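Local structure of lipid-transfer protein (Thermomonospora curvata, 6OK1) at residues Cys215-Leu224 / Ala343-Ala352; Pro239-Ser249 / Pro381-Arg391. The protein is a lipid-transfer protein of the thiolase superfamily, built from N- and C-terminal thiolase-like halves, and is of unestablished precise function. All blocks are in the same frame, centred on the assembly; numbering follows the deposited sequence.

Contact 1 of 2, residues Cys215-Leu224 / Ala343-Ala352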
loop_
_atom_site.group_PDB
_atom_site.type_symbol
_atom_site.label_atom_id
_atom_site.label_comp_id
_atom_site.label_asym_id
_atom_site.label_seq_id
_atom_site.Cartn_x
_atom_site.Cartn_y
_atom_site.Cartn_z
ATOM N N CYS A 215 12.217 12.819 18.042
ATOM C CA CYS A 215 10.837 12.963 18.499
ATOM C C CYS A 215 10.393 11.693 19.244
ATOM O O CYS A 215 10.978 10.617 19.115
ATOM C CB CYS A 215 9.890 13.288 17.324
ATOM S SG CYS A 215 9.493 11.892 16.291
ATOM N N GLN A 216 9.371 11.839 20.071
ATOM C CA GLN A 216 8.788 10.692 20.759
ATOM C C GLN A 216 7.629 10.147 19.932
ATOM O O GLN A 216 7.091 10.820 19.048
ATOM C CB GLN A 216 8.265 11.089 22.143
ATOM C CG GLN A 216 9.297 11.643 23.141
ATOM C CD GLN A 216 8.699 11.822 24.545
ATOM O OE1 GLN A 216 7.568 11.422 24.803
ATOM N NE2 GLN A 216 9.458 12.427 25.447
ATOM N N GLU A 217 7.234 8.919 20.236
ATOM C CA GLU A 217 6.085 8.346 19.563
ATOM C C GLU A 217 4.776 8.863 20.166
ATOM O O GLU A 217 4.719 9.349 21.304
ATOM C CB GLU A 217 6.135 6.831 19.650
ATOM C CG GLU A 217 7.458 6.261 19.128
ATOM C CD GLU A 217 7.474 4.773 19.046
ATOM O OE1 GLU A 217 7.322 4.125 20.105
ATOM O OE2 GLU A 217 7.638 4.258 17.915
ATOM N N SER A 218 3.703 8.726 19.377
ATOM C CA SER A 218 2.406 9.286 19.699
ATOM C C SER A 218 1.294 8.286 19.420
ATOM O O SER A 218 1.423 7.398 18.572
ATOM C CB SER A 218 2.111 10.541 18.877
ATOM O OG SER A 218 3.095 11.551 19.046
ATOM N N ASP A 219 0.185 8.469 20.142
ATOM C CA ASP A 219 -1.102 7.884 19.814
ATOM C C ASP A 219 -1.985 9.000 19.266
ATOM O O ASP A 219 -2.028 10.101 19.831
ATOM C CB ASP A 219 -1.805 7.297 21.037
ATOM C CG ASP A 219 -1.160 6.034 21.593
ATOM O OD1 ASP A 219 -0.116 5.544 21.105
ATOM O OD2 ASP A 219 -1.764 5.507 22.560
ATOM N N GLY A 220 -2.687 8.725 18.181
ATOM C CA GLY A 220 -3.610 9.703 17.650
ATOM C C GLY A 220 -3.927 9.473 16.185
ATOM O O GLY A 220 -3.368 8.590 15.530
ATOM N N GLY A 221 -4.849 10.292 15.696
ATOM C CA GLY A 221 -5.287 10.226 14.299
ATOM C C GLY A 221 -5.453 11.609 13.703
ATOM O O GLY A 221 -5.777 12.574 14.397
ATOM N N GLN A 222 -5.196 11.698 12.390
ATOM C CA GLN A 222 -5.281 12.941 11.630
ATOM C C GLN A 222 -5.945 12.654 10.293
ATOM O O GLN A 222 -5.596 11.674 9.623
ATOM C CB GLN A 222 -3.896 13.547 11.393
ATOM C CG GLN A 222 -3.880 14.791 10.540
ATOM C CD GLN A 222 -4.345 16.024 11.300
ATOM O OE1 GLN A 222 -3.707 16.449 12.267
ATOM N NE2 GLN A 222 -5.430 16.627 10.831
ATOM N N ALA A 223 -6.868 13.536 9.884
ATOM C CA ALA A 223 -7.554 13.386 8.604
ATOM C C ALA A 223 -7.660 14.734 7.912
ATOM O O ALA A 223 -7.564 15.784 8.541
ATOM C CB ALA A 223 -8.958 12.783 8.768
ATOM N N LEU A 224 -7.791 14.679 6.585
ATOM C CA LEU A 224 -7.805 15.850 5.709
ATOM C C LEU A 224 -8.820 15.587 4.605
ATOM O O LEU A 224 -8.791 14.509 4.014
ATOM C CB LEU A 224 -6.430 16.092 5.071
ATOM C CG LEU A 224 -5.205 16.087 5.988
ATOM C CD1 LEU A 224 -3.945 15.880 5.202
ATOM C CD2 LEU A 224 -5.094 17.387 6.774
ATOM N N ALA A 343 3.546 16.425 17.867
ATOM C CA ALA A 343 3.167 15.024 17.849
ATOM C C ALA A 343 3.743 14.390 16.596
ATOM O O ALA A 343 3.864 15.054 15.561
ATOM C CB ALA A 343 1.644 14.839 17.845
ATOM N N TYR A 344 4.058 13.103 16.697
ATOM C CA TYR A 344 4.595 12.322 15.577
ATOM C C TYR A 344 3.446 11.540 14.942
ATOM O O TYR A 344 3.236 10.361 15.219
ATOM C CB TYR A 344 5.696 11.395 16.074
ATOM C CG TYR A 344 6.485 10.633 15.026
ATOM C CD1 TYR A 344 6.721 11.152 13.754
ATOM C CD2 TYR A 344 7.013 9.395 15.336
ATOM C CE1 TYR A 344 7.480 10.427 12.817
ATOM C CE2 TYR A 344 7.768 8.675 14.422
ATOM C CZ TYR A 344 7.999 9.207 13.165
ATOM O OH TYR A 344 8.761 8.492 12.274
ATOM N N ILE A 345 2.686 12.215 14.069
ATOM C CA ILE A 345 1.660 11.530 13.293
ATOM C C ILE A 345 2.174 11.360 11.861
ATOM O O ILE A 345 1.442 11.550 10.877
ATOM C CB ILE A 345 0.319 12.280 13.341
ATOM C CG1 ILE A 345 0.049 12.805 14.765
ATOM C CG2 ILE A 345 -0.786 11.348 12.887
ATOM C CD1 ILE A 345 -0.080 11.706 15.847
ATOM N N HIS A 346 3.446 10.966 11.756
ATOM C CA HIS A 346 4.117 10.689 10.487
ATOM C C HIS A 346 3.795 11.763 9.449
ATOM O O HIS A 346 3.532 11.454 8.274
ATOM C CB HIS A 346 3.757 9.289 9.991
ATOM C CG HIS A 346 4.248 8.190 10.881
ATOM N ND1 HIS A 346 4.252 6.865 10.496
ATOM C CD2 HIS A 346 4.749 8.217 12.140
ATOM C CE1 HIS A 346 4.739 6.126 11.479
ATOM N NE2 HIS A 346 5.042 6.921 12.488
ATOM N N GLY A 347 3.854 13.036 9.878
ATOM C CA GLY A 347 3.785 14.194 9.001
ATOM C C GLY A 347 2.392 14.728 8.741
ATOM O O GLY A 347 2.247 15.877 8.307
ATOM N N MET A 348 1.363 13.926 9.001
ATOM C CA MET A 348 0.012 14.337 8.640
ATOM C C MET A 348 -0.443 15.560 9.411
ATOM O O MET A 348 -1.131 16.429 8.854
ATOM C CB MET A 348 -0.941 13.171 8.855
ATOM C CG MET A 348 -0.674 12.030 7.913
ATOM S SD MET A 348 -1.013 12.410 6.147
ATOM C CE MET A 348 -2.772 12.123 6.042
ATOM N N ASN A 349 -0.081 15.649 10.695
ATOM C CA ASN A 349 -0.443 16.822 11.473
ATOM C C ASN A 349 0.280 18.077 10.988
ATOM O O ASN A 349 -0.238 19.176 11.172
ATOM C CB ASN A 349 -0.201 16.588 12.977
ATOM C CG ASN A 349 1.216 16.122 13.299
ATOM O OD1 ASN A 349 1.763 15.264 12.626
ATOM N ND2 ASN A 349 1.799 16.672 14.369
ATOM N N GLY A 350 1.407 17.933 10.292
ATOM C CA GLY A 350 2.043 19.094 9.693
ATOM C C GLY A 350 1.267 19.643 8.512
ATOM O O GLY A 350 1.241 20.856 8.287
ATOM N N ILE A 351 0.646 18.765 7.727
ATOM C CA ILE A 351 -0.204 19.255 6.646
ATOM C C ILE A 351 -1.354 20.057 7.232
ATOM O O ILE A 351 -1.711 21.115 6.718
ATOM C CB ILE A 351 -0.698 18.081 5.767
ATOM C CG1 ILE A 351 0.498 17.304 5.188
ATOM C CG2 ILE A 351 -1.560 18.599 4.636
ATOM C CD1 ILE A 351 0.145 16.000 4.444
ATOM N N ALA A 352 -1.935 19.582 8.331
ATOM C CA ALA A 352 -3.022 20.326 8.966
ATOM C C ALA A 352 -2.566 21.719 9.387
ATOM O O ALA A 352 -3.300 22.694 9.210
ATOM C CB ALA A 352 -3.546 19.545 10.161
HETATM O O HOH W 1 4.313 8.072 16.660
#
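Cys-215 lays its sulfur on the ring of Tyr-344, SG standing 3.7 Å from the ring centroid in a sulfur-aromatic contact over the face. On the opposite face CD2 of His-346 sits over the ring centre, so the phenol ring is held between sulfur and imidazole. With CG anti to the backbone N (chi1 -173°), Tyr-344 turns its ring towards Cys-215.

Polar contacts fix the backbone beside it. Tyr-344 N donates to Ser-218 OG at 3.0 Å, nearly straight at 161°, and a water accepts from Ser-218 N while donating to Tyr-344 O. Serine suits this place, being short and able to accept a backbone N-H.

In this thiolase fold, strand 219-228 of the N-terminal half lies against helix 348-359 of the C-terminal half; the axes of strand 219-224 and helix 348-352 approach to 8.1 Å.

Along that junction Gln-222 bends at chi2 (77°) and packs CG on the Met-348 backbone and side chain, with NE2 3.5 Å from Ala-352 CB. Its amide is held by NE2 donating to Ala-223 O, in the amide plane. Asn-349 turns its own amide to Ala-343 O and Glu-342.

The remaining packing is apolar: Leu-224 CD1 meets Ile-351 CG2 at 3.7 Å and Met-348 CE at 4.0 Å.

Contact 2 of 2, residues Pro239-Ser249 / Pro381-Arg391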
loop_
_atom_site.group_PDB
_atom_site.type_symbol
_atom_site.label_atom_id
_atom_site.label_comp_id
_atom_site.label_asym_id
_atom_site.label_seq_id
_atom_site.Cartn_x
_atom_site.Cartn_y
_atom_site.Cartn_z
ATOM N N PRO A 239 -10.427 28.112 1.353
ATOM C CA PRO A 239 -9.804 26.908 0.788
ATOM C C PRO A 239 -8.293 27.005 0.832
ATOM O O PRO A 239 -7.713 28.073 0.611
ATOM C CB PRO A 239 -10.316 26.877 -0.654
ATOM C CG PRO A 239 -11.536 27.765 -0.652
ATOM C CD PRO A 239 -11.286 28.810 0.375
ATOM N N ALA A 240 -7.647 25.866 1.112
ATOM C CA ALA A 240 -6.198 25.761 1.066
ATOM C C ALA A 240 -5.903 25.064 -0.258
ATOM O O ALA A 240 -6.001 23.847 -0.361
ATOM C CB ALA A 240 -5.657 24.989 2.267
ATOM N N LEU A 241 -5.618 25.843 -1.295
ATOM C CA LEU A 241 -5.499 25.260 -2.616
ATOM C C LEU A 241 -4.218 24.456 -2.703
ATOM O O LEU A 241 -3.176 24.857 -2.175
ATOM C CB LEU A 241 -5.483 26.350 -3.689
ATOM C CG LEU A 241 -6.848 26.777 -4.244
ATOM C CD1 LEU A 241 -7.721 27.377 -3.161
ATOM C CD2 LEU A 241 -6.623 27.773 -5.368
ATOM N N ILE A 242 -4.294 23.346 -3.419
ATOM C CA ILE A 242 -3.146 22.482 -3.637
ATOM C C ILE A 242 -2.498 22.963 -4.936
ATOM O O ILE A 242 -2.807 22.490 -6.034
ATOM C CB ILE A 242 -3.552 21.012 -3.666
ATOM C CG1 ILE A 242 -4.173 20.639 -2.311
ATOM C CG2 ILE A 242 -2.366 20.146 -3.921
ATOM C CD1 ILE A 242 -5.053 19.386 -2.356
ATOM N N TRP A 243 -1.568 23.908 -4.791
ATOM C CA TRP A 243 -0.840 24.469 -5.927
ATOM C C TRP A 243 0.332 23.610 -6.366
ATOM O O TRP A 243 0.708 23.636 -7.546
ATOM C CB TRP A 243 -0.323 25.859 -5.595
ATOM C CG TRP A 243 -1.392 26.876 -5.760
ATOM C CD1 TRP A 243 -1.929 27.655 -4.797
ATOM C CD2 TRP A 243 -2.098 27.187 -6.977
ATOM N NE1 TRP A 243 -2.910 28.478 -5.331
ATOM C CE2 TRP A 243 -3.034 28.201 -6.667
ATOM C CE3 TRP A 243 -2.014 26.726 -8.290
ATOM C CZ2 TRP A 243 -3.883 28.742 -7.617
ATOM C CZ3 TRP A 243 -2.862 27.279 -9.244
ATOM C CH2 TRP A 243 -3.787 28.268 -8.896
ATOM N N GLY A 244 0.928 22.877 -5.439
ATOM C CA GLY A 244 1.922 21.889 -5.777
ATOM C C GLY A 244 1.704 20.644 -4.950
ATOM O O GLY A 244 1.349 20.718 -3.767
ATOM N N ALA A 245 1.904 19.502 -5.583
ATOM C CA ALA A 245 1.822 18.210 -4.900
ATOM C C ALA A 245 2.703 17.257 -5.671
ATOM O O ALA A 245 2.477 17.051 -6.866
ATOM C CB ALA A 245 0.381 17.700 -4.854
ATOM N N ALA A 246 3.698 16.674 -5.002
ATOM C CA ALA A 246 4.731 15.945 -5.713
ATOM C C ALA A 246 5.261 14.814 -4.845
ATOM O O ALA A 246 5.302 14.927 -3.607
ATOM C CB ALA A 246 5.897 16.871 -6.093
ATOM N N GLN A 247 5.706 13.754 -5.521
ATOM C CA GLN A 247 6.461 12.642 -4.944
ATOM C C GLN A 247 7.873 12.659 -5.499
ATOM O O GLN A 247 8.121 13.169 -6.588
ATOM C CB GLN A 247 5.853 11.286 -5.294
ATOM C CG GLN A 247 4.553 10.989 -4.615
ATOM C CD GLN A 247 4.078 9.575 -4.915
ATOM O OE1 GLN A 247 3.675 9.247 -6.040
ATOM N NE2 GLN A 247 4.148 8.714 -3.917
ATOM N N GLY A 248 8.788 12.040 -4.768
ATOM C CA GLY A 248 10.148 11.941 -5.240
ATOM C C GLY A 248 10.898 10.786 -4.626
ATOM O O GLY A 248 10.911 10.615 -3.403
ATOM N N SER A 249 11.540 10.011 -5.483
ATOM C CA SER A 249 12.457 8.956 -5.079
ATOM C C SER A 249 13.691 9.103 -5.944
ATOM O O SER A 249 13.575 9.297 -7.156
ATOM C CB SER A 249 11.796 7.592 -5.250
ATOM O OG SER A 249 12.642 6.533 -4.822
ATOM N N PRO A 381 11.713 7.530 0.122
ATOM C CA PRO A 381 10.846 8.120 -0.907
ATOM C C PRO A 381 9.832 9.021 -0.236
ATOM O O PRO A 381 9.184 8.633 0.749
ATOM C CB PRO A 381 10.182 6.900 -1.536
ATOM C CG PRO A 381 11.129 5.811 -1.331
ATOM C CD PRO A 381 11.783 6.075 0.019
ATOM N N THR A 382 9.682 10.222 -0.779
ATOM C CA THR A 382 9.047 11.283 -0.033
ATOM C C THR A 382 8.095 12.059 -0.932
ATOM O O THR A 382 7.754 11.641 -2.048
ATOM C CB THR A 382 10.136 12.137 0.654
ATOM O OG1 THR A 382 9.532 13.030 1.593
ATOM C CG2 THR A 382 10.993 12.926 -0.330
ATOM N N SER A 383 7.626 13.178 -0.407
ATOM C CA SER A 383 6.589 13.979 -1.054
ATOM C C SER A 383 6.559 15.371 -0.442
ATOM O O SER A 383 7.179 15.639 0.587
ATOM C CB SER A 383 5.211 13.279 -0.947
ATOM O OG SER A 383 4.895 12.922 0.391
ATOM N N GLY A 384 5.820 16.267 -1.098
ATOM C CA GLY A 384 5.686 17.632 -0.628
ATOM C C GLY A 384 4.429 18.252 -1.184
ATOM O O GLY A 384 3.832 17.744 -2.143
ATOM N N LEU A 385 4.058 19.385 -0.591
ATOM C CA LEU A 385 2.942 20.189 -1.074
ATOM C C LEU A 385 3.343 21.644 -1.060
ATOM O O LEU A 385 4.124 22.074 -0.215
ATOM C CB LEU A 385 1.698 20.080 -0.200
ATOM C CG LEU A 385 1.145 18.668 -0.008
ATOM C CD1 LEU A 385 0.203 18.670 1.149
ATOM C CD2 LEU A 385 0.487 18.156 -1.275
ATOM N N ILE A 386 2.733 22.424 -1.951
ATOM C CA ILE A 386 2.575 23.855 -1.707
ATOM C C ILE A 386 1.078 24.102 -1.600
ATOM O O ILE A 386 0.324 23.814 -2.539
ATOM C CB ILE A 386 3.233 24.729 -2.788
ATOM C CG1 ILE A 386 4.759 24.557 -2.755
ATOM C CG2 ILE A 386 2.860 26.215 -2.569
ATOM C CD1 ILE A 386 5.515 25.209 -3.930
ATOM N N LEU A 387 0.651 24.570 -0.430
ATOM C CA LEU A 387 -0.719 25.000 -0.188
ATOM C C LEU A 387 -0.761 26.522 -0.241
ATOM O O LEU A 387 0.146 27.192 0.268
ATOM C CB LEU A 387 -1.228 24.513 1.170
ATOM C CG LEU A 387 -1.199 23.001 1.376
ATOM C CD1 LEU A 387 -1.784 22.681 2.721
ATOM C CD2 LEU A 387 -1.964 22.291 0.279
ATOM N N GLY A 388 -1.805 27.064 -0.866
ATOM C CA GLY A 388 -1.880 28.496 -1.075
ATOM C C GLY A 388 -3.274 29.065 -0.916
ATOM O O GLY A 388 -4.289 28.383 -1.075
ATOM N N ALA A 389 -3.301 30.352 -0.587
ATOM C CA ALA A 389 -4.558 31.080 -0.591
ATOM C C ALA A 389 -5.195 31.001 -1.975
ATOM O O ALA A 389 -4.520 30.808 -2.993
ATOM C CB ALA A 389 -4.339 32.538 -0.188
ATOM N N ASP A 390 -6.519 31.096 -1.998
ATOM C CA ASP A 390 -7.258 31.012 -3.250
ATOM C C ASP A 390 -6.842 32.166 -4.153
ATOM O O ASP A 390 -6.822 33.313 -3.716
ATOM C CB ASP A 390 -8.758 31.074 -2.956
ATOM C CG ASP A 390 -9.616 30.707 -4.158
ATOM O OD1 ASP A 390 -9.079 30.586 -5.291
ATOM O OD2 ASP A 390 -10.841 30.521 -3.952
ATOM N N ARG A 391 -6.504 31.864 -5.409
ATOM C CA ARG A 391 -5.991 32.854 -6.360
ATOM C C ARG A 391 -7.102 33.470 -7.185
ATOM O O ARG A 391 -6.952 33.691 -8.392
ATOM C CB ARG A 391 -4.941 32.221 -7.271
ATOM C CG ARG A 391 -3.544 32.132 -6.677
ATOM C CD ARG A 391 -2.509 31.769 -7.742
ATOM N NE ARG A 391 -1.350 31.099 -7.159
ATOM C CZ ARG A 391 -0.368 30.541 -7.857
ATOM N NH1 ARG A 391 0.633 29.947 -7.224
ATOM N NH2 ARG A 391 -0.383 30.572 -9.181
HETATM O O HOH W 2 -7.986 30.754 0.499
HETATM O O HOH W 3 5.524 9.843 -1.454
#
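Strands 240-248 and 382-388 run antiparallel, their axes 4.4 Å apart at closest, and a classic beta bulge places Trp-243 and Gly-244 together opposite Ile-386. Ile-386 O accepts from both: Trp-243 N approaches nearly along the C=O axis, while Gly-244 N, 3.1 Å from Ile-386 O, lies on a lone pair. Beyond the bulge the pairing resumes through Ala-246 with Gly-384 and Gly-248 with Thr-382. The pair lies in the mixed sheet of the thiolase fold, with helix 348-359 packed on the face of Leu-385 and Leu-387 and helix 268-281 on that of Ile-386.

Glycine suits position 388: having no side chain, it lets the indole edge come down onto its CA, 3.8 Å from Trp-243 CD1. On the face shared by Ile-242, Ala-245, Leu-385 and Leu-387, Leu-387 CD2 lies alongside Ile-242 CG1 at 3.8 Å, and Leu-385 CD2 reaches Ala-245 CB at 3.6 Å.

At the far end Arg-391, extended from CG to NE, lays its guanidinium over one face of the indole, the planes 19° apart. CZ stands 3.8 Å from the centroid of the six-membered ring, a cation-pi stack, although this arginine is poorly ordered. Its NH1 also bonds to Ser-281 O. Leu-241 packs its methyls on Asp-390, whose carboxylate is paired with Arg-233. Gln-247 OE1 accepts from Phe-76 N of the second subunit.

The chemistry thus divides: backbone bonds and apolar packing secure the buried strands, whereas the cation-pi stack, probably favoured by the electron-rich indole, joins the chain after the last strand to the bulge.

Contact 1 and contact 2 have centres about 18 Å apart and both reach the same mixed sheet, in which strand 8-15 lies between strands 219-228 and 240-248. They meet directly at helix 348-359: Ile-351 CG2 is 3.9 Å from Leu-385 CD1, and Ile-351 O lies 4.3 Å from Leu-387 CD1. Ile-351 therefore packs against Leu-224 in contact 1 and against the 381-391 strand in contact 2. Helix 86-98 touches both as well, through Val-90 on Leu-224 and on Ile-242. The segments alternate along the chain, so the two contacts interlace; each joins segments more than a hundred residues apart. The sodium ion is bound elsewhere, by Val-48, Ile-70 and Glu-72.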